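Side-chain contacts in bacteriocin (Pseudomonas syringae pv. tomato, PDB 4FZL), which kills bacteria as a colicin M-like bacteriocin, probably by degrading the cell-wall precursor lipid II, and binds calcium: residues Asn21-Ala24 against Thr25-Gln29; Asp33-Ile37 against Gln38-Ala42; Gly206-Glu210 against Asn211-Leu215. One frame throughout, in Å; residues are numbered along the deposited sequence.

Contact 1 of 3, residues Asn21-Ala24 against Thr25-Gln29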
ATOM      1  N   ASN A  21     -13.757  -8.281   6.453  1.00 27.93           N
ATOM      2  CA  ASN A  21     -14.375  -9.240   5.507  1.00 24.56           C
ATOM      3  C   ASN A  21     -14.240  -8.847   4.057  1.00 28.04           C
ATOM      4  O   ASN A  21     -14.784  -9.546   3.189  1.00 26.89           O
ATOM      5  CB  ASN A  21     -15.870  -9.319   5.862  1.00 23.82           C
ATOM      6  CG  ASN A  21     -16.113  -9.854   7.268  1.00 35.78           C
ATOM      7  OD1 ASN A  21     -16.844  -9.253   8.072  1.00 44.15           O
ATOM      8  ND2 ASN A  21     -15.481 -10.992   7.573  1.00 37.64           N
ATOM      9  N   CYS A  22     -13.514  -7.757   3.781  1.00 23.80           N
ATOM     10  CA  CYS A  22     -13.396  -7.226   2.392  1.00 21.77           C
ATOM     11  C   CYS A  22     -12.927  -8.289   1.408  1.00 21.89           C
ATOM     12  O   CYS A  22     -13.611  -8.527   0.423  1.00 24.61           O
ATOM     13  CB  CYS A  22     -12.431  -6.064   2.370  1.00 28.19           C
ATOM     14  SG  CYS A  22     -12.496  -5.161   0.795  1.00 30.17           S
ATOM     15  N   LEU A  23     -11.795  -8.952   1.684  1.00 23.14           N
ATOM     16  CA  LEU A  23     -11.253  -9.854   0.707  1.00 25.23           C
ATOM     17  C   LEU A  23     -12.212 -10.983   0.412  1.00 22.11           C
ATOM     18  O   LEU A  23     -12.449 -11.312  -0.770  1.00 23.73           O
ATOM     19  CB  LEU A  23      -9.899 -10.388   1.137  1.00 24.37           C
ATOM     20  CG  LEU A  23      -9.225 -11.454   0.255  1.00 27.08           C
ATOM     21  CD1 LEU A  23      -8.936 -10.833  -1.095  1.00 27.30           C
ATOM     22  CD2 LEU A  23      -7.944 -12.022   0.899  1.00 27.96           C
ATOM     23  N   ALA A  24     -12.667 -11.673   1.470  1.00 23.72           N
ATOM     24  CA  ALA A  24     -13.571 -12.840   1.280  1.00 19.89           C
ATOM     25  C   ALA A  24     -14.821 -12.417   0.421  1.00 22.59           C
ATOM     26  O   ALA A  24     -15.330 -13.158  -0.414  1.00 25.67           O
ATOM     27  CB  ALA A  24     -14.047 -13.387   2.610  1.00 27.72           C
ATOM     28  N   THR A  25     -15.350 -11.257   0.737  1.00 22.79           N
ATOM     29  CA  THR A  25     -16.565 -10.741   0.060  1.00 25.00           C
ATOM     30  C   THR A  25     -16.253 -10.426  -1.411  1.00 21.48           C
ATOM     31  O   THR A  25     -17.071 -10.750  -2.318  1.00 24.33           O
ATOM     32  CB  THR A  25     -17.124  -9.467   0.782  1.00 23.27           C
ATOM     33  OG1 THR A  25     -17.346  -9.766   2.150  1.00 26.57           O
ATOM     34  CG2 THR A  25     -18.427  -8.971   0.161  1.00 25.92           C
ATOM     35  N   PHE A  26     -15.060  -9.851  -1.686  1.00 19.97           N
ATOM     36  CA  PHE A  26     -14.695  -9.580  -3.024  1.00 18.18           C
ATOM     37  C   PHE A  26     -14.390 -10.858  -3.834  1.00 22.34           C
ATOM     38  O   PHE A  26     -14.785 -10.982  -5.021  1.00 22.34           O
ATOM     39  CB  PHE A  26     -13.517  -8.638  -3.047  1.00 21.30           C
ATOM     40  CG  PHE A  26     -13.147  -8.261  -4.434  1.00 21.31           C
ATOM     41  CD1 PHE A  26     -13.990  -7.372  -5.106  1.00 24.60           C
ATOM     42  CD2 PHE A  26     -12.005  -8.731  -5.078  1.00 23.35           C
ATOM     43  CE1 PHE A  26     -13.627  -6.983  -6.383  1.00 23.04           C
ATOM     44  CE2 PHE A  26     -11.701  -8.353  -6.343  1.00 25.86           C
ATOM     45  CZ  PHE A  26     -12.499  -7.484  -7.006  1.00 26.91           C
ATOM     46  N   GLN A  27     -13.749 -11.845  -3.191  1.00 22.40           N
ATOM     47  CA  GLN A  27     -13.541 -13.109  -3.827  1.00 22.41           C
ATOM     48  C   GLN A  27     -14.886 -13.735  -4.229  1.00 24.96           C
ATOM     49  O   GLN A  27     -15.041 -14.306  -5.249  1.00 24.71           O
ATOM     50  CB  GLN A  27     -12.802 -14.074  -2.863  1.00 21.42           C
ATOM     51  CG  GLN A  27     -11.352 -13.722  -2.676  1.00 22.73           C
ATOM     52  CD  GLN A  27     -10.641 -14.496  -1.578  1.00 21.71           C
ATOM     53  OE1 GLN A  27      -9.370 -14.713  -1.633  1.00 29.87           O
ATOM     54  NE2 GLN A  27     -11.333 -14.799  -0.592  1.00 22.67           N
ATOM     55  N   ASP A  28     -15.872 -13.653  -3.367  1.00 26.24           N
ATOM     56  CA  ASP A  28     -17.176 -14.263  -3.662  1.00 27.27           C
ATOM     57  C   ASP A  28     -17.838 -13.503  -4.850  1.00 23.72           C
ATOM     58  O   ASP A  28     -18.441 -14.107  -5.699  1.00 24.39           O
ATOM     59  CB  ASP A  28     -18.111 -14.186  -2.463  1.00 28.56           C
ATOM     60  CG  ASP A  28     -17.771 -15.171  -1.322  1.00 41.55           C
ATOM     61  OD1 ASP A  28     -17.026 -16.140  -1.504  1.00 37.41           O
ATOM     62  OD2 ASP A  28     -18.313 -15.011  -0.204  1.00 48.79           O
ATOM     63  N   GLN A  29     -17.714 -12.163  -4.871  1.00 21.91           N
ATOM     64  CA  GLN A  29     -18.315 -11.394  -5.910  1.00 25.05           C
ATOM     65  C   GLN A  29     -17.632 -11.769  -7.240  1.00 26.26           C
ATOM     66  O   GLN A  29     -18.267 -11.922  -8.264  1.00 23.14           O
ATOM     67  CB  GLN A  29     -18.209  -9.883  -5.624  1.00 24.33           C
ATOM     68  CG  GLN A  29     -18.506  -9.020  -6.837  1.00 25.32           C
ATOM     69  CD  GLN A  29     -19.993  -9.074  -7.104  1.00 24.43           C
ATOM     70  OE1 GLN A  29     -20.774  -8.428  -6.389  1.00 26.37           O
ATOM     71  NE2 GLN A  29     -20.394  -9.799  -8.165  1.00 25.25           N
TER
HETATM   72  O   HOH W   1     -14.777 -16.030  -0.149  1.00 44.71           O

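Contact 2 of 3, residues Asp33-Ile37 against Gln38-Ala42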
ATOM      1  N   ASP A  33     -19.611 -13.350 -10.760  1.00 23.99           N
ATOM      2  CA  ASP A  33     -19.778 -12.698 -12.078  1.00 26.06           C
ATOM      3  C   ASP A  33     -18.576 -12.873 -12.955  1.00 23.43           C
ATOM      4  O   ASP A  33     -18.456 -12.218 -14.012  1.00 25.56           O
ATOM      5  CB  ASP A  33     -20.183 -11.216 -11.946  1.00 26.93           C
ATOM      6  CG  ASP A  33     -19.061 -10.309 -11.504  1.00 25.31           C
ATOM      7  OD1 ASP A  33     -17.955 -10.803 -11.171  1.00 25.42           O
ATOM      8  OD2 ASP A  33     -19.273  -9.063 -11.528  1.00 26.88           O
ATOM      9  N   SER A  34     -17.685 -13.787 -12.579  1.00 25.08           N
ATOM     10  CA  SER A  34     -16.449 -14.025 -13.403  1.00 24.47           C
ATOM     11  C   SER A  34     -15.618 -12.755 -13.681  1.00 22.79           C
ATOM     12  O   SER A  34     -15.134 -12.532 -14.817  1.00 26.09           O
ATOM     13  CB  SER A  34     -16.699 -14.812 -14.716  1.00 28.79           C
ATOM     14  OG  SER A  34     -17.331 -15.981 -14.390  1.00 30.53           O
ATOM     15  N   PHE A  35     -15.329 -12.048 -12.578  1.00 24.07           N
ATOM     16  CA  PHE A  35     -14.636 -10.754 -12.644  1.00 22.91           C
ATOM     17  C   PHE A  35     -15.280  -9.893 -13.705  1.00 23.41           C
ATOM     18  O   PHE A  35     -14.648  -9.425 -14.627  1.00 27.42           O
ATOM     19  CB  PHE A  35     -13.113 -10.878 -12.860  1.00 23.33           C
ATOM     20  CG  PHE A  35     -12.396  -9.615 -12.558  1.00 21.59           C
ATOM     21  CD1 PHE A  35     -12.425  -9.078 -11.277  1.00 26.11           C
ATOM     22  CD2 PHE A  35     -11.729  -8.932 -13.525  1.00 25.15           C
ATOM     23  CE1 PHE A  35     -11.804  -7.867 -10.992  1.00 28.98           C
ATOM     24  CE2 PHE A  35     -11.113  -7.751 -13.237  1.00 26.17           C
ATOM     25  CZ  PHE A  35     -11.135  -7.214 -11.969  1.00 29.88           C
ATOM     26  N   GLY A  36     -16.583  -9.773 -13.573  1.00 22.05           N
ATOM     27  CA  GLY A  36     -17.413  -8.969 -14.442  1.00 24.69           C
ATOM     28  C   GLY A  36     -17.621  -7.537 -14.001  1.00 22.86           C
ATOM     29  O   GLY A  36     -16.783  -6.970 -13.284  1.00 23.05           O
ATOM     30  N   ILE A  37     -18.734  -6.948 -14.462  1.00 23.95           N
ATOM     31  CA  ILE A  37     -19.001  -5.507 -14.199  1.00 22.21           C
ATOM     32  C   ILE A  37     -19.037  -5.172 -12.716  1.00 20.38           C
ATOM     33  O   ILE A  37     -18.348  -4.238 -12.312  1.00 23.60           O
ATOM     34  CB  ILE A  37     -20.297  -4.999 -14.893  1.00 21.73           C
ATOM     35  CG1 ILE A  37     -20.101  -5.081 -16.408  1.00 21.83           C
ATOM     36  CG2 ILE A  37     -20.706  -3.605 -14.409  1.00 25.16           C
ATOM     37  CD1 ILE A  37     -21.424  -4.908 -17.186  1.00 23.21           C
ATOM     38  N   GLN A  38     -19.856  -5.880 -11.930  1.00 24.09           N
ATOM     39  CA  GLN A  38     -19.930  -5.554 -10.544  1.00 22.54           C
ATOM     40  C   GLN A  38     -18.578  -5.651  -9.834  1.00 20.24           C
ATOM     41  O   GLN A  38     -18.240  -4.790  -9.021  1.00 21.08           O
ATOM     42  CB  GLN A  38     -20.942  -6.406  -9.828  1.00 28.05           C
ATOM     43  CG  GLN A  38     -22.329  -6.073 -10.225  1.00 33.31           C
ATOM     44  CD  GLN A  38     -23.087  -5.230  -9.193  1.00 41.70           C
ATOM     45  OE1 GLN A  38     -22.529  -4.377  -8.445  1.00 40.96           O
ATOM     46  NE2 GLN A  38     -24.368  -5.496  -9.133  1.00 38.17           N
ATOM     47  N   SER A  39     -17.817  -6.686 -10.147  1.00 20.56           N
ATOM     48  CA  SER A  39     -16.477  -6.836  -9.606  1.00 19.35           C
ATOM     49  C   SER A  39     -15.511  -5.711  -9.978  1.00 18.73           C
ATOM     50  O   SER A  39     -14.731  -5.184  -9.124  1.00 22.50           O
ATOM     51  CB  SER A  39     -15.845  -8.180 -10.014  1.00 24.35           C
ATOM     52  OG  SER A  39     -16.516  -9.265  -9.517  1.00 24.77           O
ATOM     53  N   LYS A  40     -15.572  -5.297 -11.239  1.00 20.51           N
ATOM     54  CA  LYS A  40     -14.650  -4.255 -11.753  1.00 20.88           C
ATOM     55  C   LYS A  40     -15.039  -2.938 -11.153  1.00 19.03           C
ATOM     56  O   LYS A  40     -14.185  -2.146 -10.738  1.00 21.12           O
ATOM     57  CB  LYS A  40     -14.650  -4.234 -13.267  1.00 24.32           C
ATOM     58  CG  LYS A  40     -13.936  -5.445 -13.902  1.00 24.36           C
ATOM     59  CD  LYS A  40     -14.020  -5.349 -15.409  1.00 33.01           C
ATOM     60  CE  LYS A  40     -13.713  -6.654 -16.120  1.00 37.04           C
ATOM     61  NZ  LYS A  40     -14.142  -6.656 -17.549  1.00 42.44           N
ATOM     62  N   VAL A  41     -16.343  -2.716 -11.082  1.00 18.73           N
ATOM     63  CA  VAL A  41     -16.813  -1.434 -10.494  1.00 19.87           C
ATOM     64  C   VAL A  41     -16.480  -1.386  -8.945  1.00 16.79           C
ATOM     65  O   VAL A  41     -16.013  -0.344  -8.441  1.00 19.37           O
ATOM     66  CB  VAL A  41     -18.324  -1.178 -10.712  1.00 20.62           C
ATOM     67  CG1 VAL A  41     -18.834   0.052  -9.913  1.00 19.19           C
ATOM     68  CG2 VAL A  41     -18.572  -0.998 -12.203  1.00 20.87           C
ATOM     69  N   ALA A  42     -16.663  -2.507  -8.228  1.00 18.99           N
ATOM     70  CA  ALA A  42     -16.219  -2.598  -6.838  1.00 20.71           C
ATOM     71  C   ALA A  42     -14.724  -2.276  -6.712  1.00 18.21           C
ATOM     72  O   ALA A  42     -14.317  -1.445  -5.906  1.00 20.47           O
ATOM     73  CB  ALA A  42     -16.610  -3.947  -6.168  1.00 20.30           C
TER
HETATM   74  O   HOH W   2     -21.346  -8.230 -12.781  1.00 25.51           O

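Contact 3 of 3, residues Gly206-Glu210 against Asn211-Leu215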
ATOM      1  N   GLY A 206      -1.079 -15.953  -3.446  1.00 23.71           N
ATOM      2  CA  GLY A 206      -1.398 -16.278  -2.069  1.00 22.23           C
ATOM      3  C   GLY A 206      -2.512 -15.478  -1.456  1.00 26.53           C
ATOM      4  O   GLY A 206      -3.311 -15.995  -0.669  1.00 32.92           O
ATOM      5  N   TRP A 207      -2.496 -14.190  -1.754  1.00 24.46           N
ATOM      6  CA  TRP A 207      -3.474 -13.286  -1.223  1.00 26.11           C
ATOM      7  C   TRP A 207      -4.789 -13.476  -1.932  1.00 26.23           C
ATOM      8  O   TRP A 207      -5.862 -13.591  -1.295  1.00 27.88           O
ATOM      9  CB  TRP A 207      -2.924 -11.855  -1.351  1.00 28.63           C
ATOM     10  CG  TRP A 207      -3.888 -10.795  -1.131  1.00 30.10           C
ATOM     11  CD1 TRP A 207      -4.739 -10.637  -0.044  1.00 30.86           C
ATOM     12  CD2 TRP A 207      -4.152  -9.632  -1.999  1.00 32.88           C
ATOM     13  NE1 TRP A 207      -5.488  -9.506  -0.178  1.00 31.51           N
ATOM     14  CE2 TRP A 207      -5.184  -8.848  -1.319  1.00 34.22           C
ATOM     15  CE3 TRP A 207      -3.644  -9.169  -3.189  1.00 36.08           C
ATOM     16  CZ2 TRP A 207      -5.713  -7.664  -1.859  1.00 35.10           C
ATOM     17  CZ3 TRP A 207      -4.125  -7.962  -3.700  1.00 32.53           C
ATOM     18  CH2 TRP A 207      -5.177  -7.249  -3.073  1.00 39.57           C
ATOM     19  N   LEU A 208      -4.720 -13.445  -3.270  1.00 24.41           N
ATOM     20  CA  LEU A 208      -5.984 -13.435  -4.059  1.00 23.67           C
ATOM     21  C   LEU A 208      -6.749 -14.772  -4.067  1.00 22.08           C
ATOM     22  O   LEU A 208      -8.010 -14.800  -4.095  1.00 24.85           O
ATOM     23  CB  LEU A 208      -5.754 -13.017  -5.497  1.00 26.33           C
ATOM     24  CG  LEU A 208      -5.200 -11.604  -5.615  1.00 35.71           C
ATOM     25  CD1 LEU A 208      -4.895 -11.316  -7.065  1.00 55.26           C
ATOM     26  CD2 LEU A 208      -6.219 -10.652  -5.030  1.00 47.20           C
ATOM     27  N   GLY A 209      -6.031 -15.862  -3.919  1.00 23.74           N
ATOM     28  CA  GLY A 209      -6.659 -17.167  -3.897  1.00 25.72           C
ATOM     29  C   GLY A 209      -6.741 -17.757  -5.305  1.00 24.71           C
ATOM     30  O   GLY A 209      -6.496 -17.086  -6.318  1.00 23.60           O
ATOM     31  N   GLU A 210      -7.127 -19.037  -5.376  1.00 22.18           N
ATOM     32  CA  GLU A 210      -7.076 -19.771  -6.636  1.00 22.68           C
ATOM     33  C   GLU A 210      -7.988 -19.241  -7.726  1.00 23.96           C
ATOM     34  O   GLU A 210      -7.581 -18.950  -8.845  1.00 26.86           O
ATOM     35  CB  GLU A 210      -7.341 -21.284  -6.386  1.00 28.89           C
ATOM     36  CG  GLU A 210      -7.480 -22.120  -7.633  1.00 35.18           C
ATOM     37  CD  GLU A 210      -8.898 -22.095  -8.224  1.00 35.75           C
ATOM     38  OE1 GLU A 210      -9.909 -22.109  -7.449  1.00 34.88           O
ATOM     39  OE2 GLU A 210      -9.008 -22.093  -9.478  1.00 45.96           O
ATOM     40  N   ASN A 211      -9.202 -18.967  -7.320  1.00 23.86           N
ATOM     41  CA  ASN A 211     -10.219 -18.576  -8.301  1.00 25.85           C
ATOM     42  C   ASN A 211     -10.014 -17.194  -8.857  1.00 24.33           C
ATOM     43  O   ASN A 211      -9.989 -16.976 -10.090  1.00 25.71           O
ATOM     44  CB  ASN A 211     -11.596 -18.709  -7.688  1.00 28.07           C
ATOM     45  CG  ASN A 211     -12.715 -18.344  -8.655  1.00 30.67           C
ATOM     46  OD1 ASN A 211     -13.014 -19.112  -9.576  1.00 38.93           O
ATOM     47  ND2 ASN A 211     -13.328 -17.176  -8.451  1.00 29.25           N
ATOM     48  N   LEU A 212      -9.743 -16.261  -7.956  1.00 24.89           N
ATOM     49  CA  LEU A 212      -9.528 -14.903  -8.404  1.00 25.29           C
ATOM     50  C   LEU A 212      -8.260 -14.789  -9.231  1.00 22.93           C
ATOM     51  O   LEU A 212      -8.243 -14.095 -10.259  1.00 26.80           O
ATOM     52  CB  LEU A 212      -9.648 -13.946  -7.208  1.00 27.66           C
ATOM     53  CG  LEU A 212      -9.509 -12.445  -7.475  1.00 28.35           C
ATOM     54  CD1 LEU A 212     -10.519 -11.927  -8.527  1.00 33.00           C
ATOM     55  CD2 LEU A 212      -9.594 -11.745  -6.088  1.00 28.12           C
ATOM     56  N   THR A 213      -7.216 -15.497  -8.812  1.00 25.38           N
ATOM     57  CA  THR A 213      -5.955 -15.445  -9.597  1.00 23.84           C
ATOM     58  C   THR A 213      -6.243 -15.977 -11.002  1.00 26.45           C
ATOM     59  O   THR A 213      -5.831 -15.377 -12.022  1.00 26.71           O
ATOM     60  CB  THR A 213      -4.841 -16.237  -8.933  1.00 26.08           C
ATOM     61  OG1 THR A 213      -4.675 -15.752  -7.590  1.00 26.55           O
ATOM     62  CG2 THR A 213      -3.536 -16.258  -9.825  1.00 27.52           C
ATOM     63  N   SER A 214      -7.010 -17.049 -11.075  1.00 28.87           N
ATOM     64  CA  SER A 214      -7.361 -17.600 -12.370  1.00 25.50           C
ATOM     65  C   SER A 214      -8.118 -16.574 -13.284  1.00 26.10           C
ATOM     66  O   SER A 214      -7.861 -16.414 -14.479  1.00 30.87           O
ATOM     67  CB  SER A 214      -8.190 -18.887 -12.214  1.00 29.64           C
ATOM     68  OG  SER A 214      -8.594 -19.358 -13.490  1.00 35.02           O
ATOM     69  N   LEU A 215      -9.079 -15.916 -12.676  1.00 27.10           N
ATOM     70  CA  LEU A 215      -9.932 -14.927 -13.380  1.00 30.81           C
ATOM     71  C   LEU A 215      -9.097 -13.730 -13.864  1.00 29.04           C
ATOM     72  O   LEU A 215      -9.269 -13.196 -14.942  1.00 35.48           O
ATOM     73  CB  LEU A 215     -11.045 -14.437 -12.448  1.00 28.33           C
ATOM     74  CG  LEU A 215     -12.195 -15.429 -12.174  1.00 27.53           C
ATOM     75  CD1 LEU A 215     -13.103 -14.890 -11.094  1.00 31.89           C
ATOM     76  CD2 LEU A 215     -12.910 -15.773 -13.539  1.00 30.28           C
TER
HETATM   77  O   HOH W   3     -10.053 -16.517  -5.040  1.00 29.50           O
HETATM   78  O   HOH W   4     -11.179 -21.342 -10.723  1.00 45.22           O
HETATM   79  O   HOH W   5     -12.285 -22.270  -8.337  1.00 59.37           O

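Contact 1 of 3, residues Asn21-Ala24 against Thr25-Gln29
The aromatic ring of Phe26, whose backbone N bonds Cys22 O, leads off the helix toward Phe35 and Leu43. The flat carbonyl group of Asn21 is met by two donors of one residue. Thr25 N bonds Asn21 O at 3.0 Å. Thr25 OG1 donates to the same Asn21 O at 2.8 Å, standing above the carbonyl plane and 44° out of it. The hydroxyl gets there because it sits beside its own backbone N and points away from the carbonyl carbon (chi1 -55°), which turns it back down the helix with CG2 anti to the backbone N. Two bonds therefore grip the carbonyl just ahead of the first turn. The carboxylate of Asp28 is the next flat group: a water donates to Asp28 OD1 at 2.6 Å and to Ala24 O at 2.9 Å, bridging residues whose backbones are already joined by Asp28 N to Ala24 O at 3.0 Å. Between these two sites Gln27 N bonds Leu23 O at 2.8 Å. Gln27 CG lies 3.3 Å from the same Leu23 O and touches Leu23 CD1 at 4.1 Å, so the methylene packs where the two side chains cross obliquely. Cys22 and Leu23 rest on Phe98 of helix 96-106, and Thr25 packs on Leu16 and Tyr17. The pattern belongs to the opening turns of an amphipathic helix, here 22-33, with a threonine hydroxyl bonding back to the carbonyl four residues earlier.

Contact 2 of 3, residues Asp33-Ile37 against Gln38-Ala42
An Asx motif at Asp33, extended by bonds to Ser39, closes the turn between helix 22-33 and helix 37-54, whose N-cap position is held by Gly36. Asp33 OD1 accepts two hydrogen bonds, from opposite faces of its carboxylate plane: Gly36 N comes from above the plane at 3.0 Å, and Ser39 OG donates at 2.7 Å on the syn side but 24° out of the plane. The other oxygen, Asp33 OD2, uses its syn lone pair for Ser39 N at 3.1 Å. The carboxylate can face the helix start because its CG is wedged between the backbone N and the carbonyl carbon (chi1 74°). A water donates to Asp33 OD2 at 2.6 Å and accepts from Gln38 N, tying in one more amide of the first turn. Lys40 crosses Phe35 at about a right angle, and its CG makes a CH-pi contact over one ring face, 4.0 Å from the centroid and offset toward the rim. Ile37 and Val41 run side by side, with their CG2 methyls 4.0 Å apart. Phe35 also packs on Phe26 of helix 22-33 and on Leu215 and Leu216 of helix 210-216. With both its oxygens engaged by donors at the N-terminal end of a helix, Asp33 is probably kept as the anion, its charge eased by the amides and by the helix dipole.

Contact 3 of 3, residues Gly206-Glu210 against Asn211-Leu215
Asn211, first in the second segment, has the folded carboxylate of Glu210 lying against its backbone, Glu210 CD 3.3 Å from Asn211 N. A water lies near both Glu210 OE2 and Asn211 OD1, and a second sits beside Glu210 OE1. Glu210 reaches this place by setting CG opposite its backbone N (chi1 173°) and then bending sharply at chi2 (-84°), which folds the carboxylate back over its successor. Asn211 itself leans on Arg31 of helix 22-33. At Leu212 a water takes the place of a direct backbone bond, donating to Leu208 O at 2.8 Å and accepting from Leu212 N at 2.9 Å. Beside it the two leucines cross, Leu208 CD2 against Leu212 CD2 at 3.7 Å, and Leu212 continues inward to Phe26 and Ala30. Thr213 holds Gly209 twice. Its N bonds Gly209 O at 3.0 Å and its OG1 donates to that Gly209 O at 2.6 Å, the two arriving from opposite faces of the carbonyl plane, each tilted moderately out of it. OG1 lies beside the backbone N, which brings both donors to the same oxygen. Ser214 follows with N to Glu210 O at 3.0 Å, an ordinary helical bond, and with its CB resting near that oxygen. Leu215 ends the segment, its amide bonded back to Asn211 O and its side chain turned to Ser34 and Phe35. Gly209, ending helix 205-208 with a positive phi (90°) and standing at the N-cap of helix 210-216, makes this a junction of two helices through a single glycine, with a water bridging Leu208 O and Leu212 N.

The three local contacts cluster on one side of the chain's centre, with contact 1 about 12 Å from contact 2, about 11 Å from contact 3, and contacts 2 and 3 about 14 Å apart, centre to centre. Phe26 of contact 1 links the other two: its CZ lies 4.1 Å from Phe35 CE1, and its CD2 4.0 Å from Leu212 CD2. Gln29 CG adds a 3.3 Å packing contact to Ser39 OG. Contacts 2 and 3 meet where Leu215 CD1 approaches Phe35 N at 3.9 Å. Helix 22-33 packs on helices 37-54 and 210-216, and the loop between the first two touches helix 210-216, away from the calcium site of Leu165, Asn167 and Asp195.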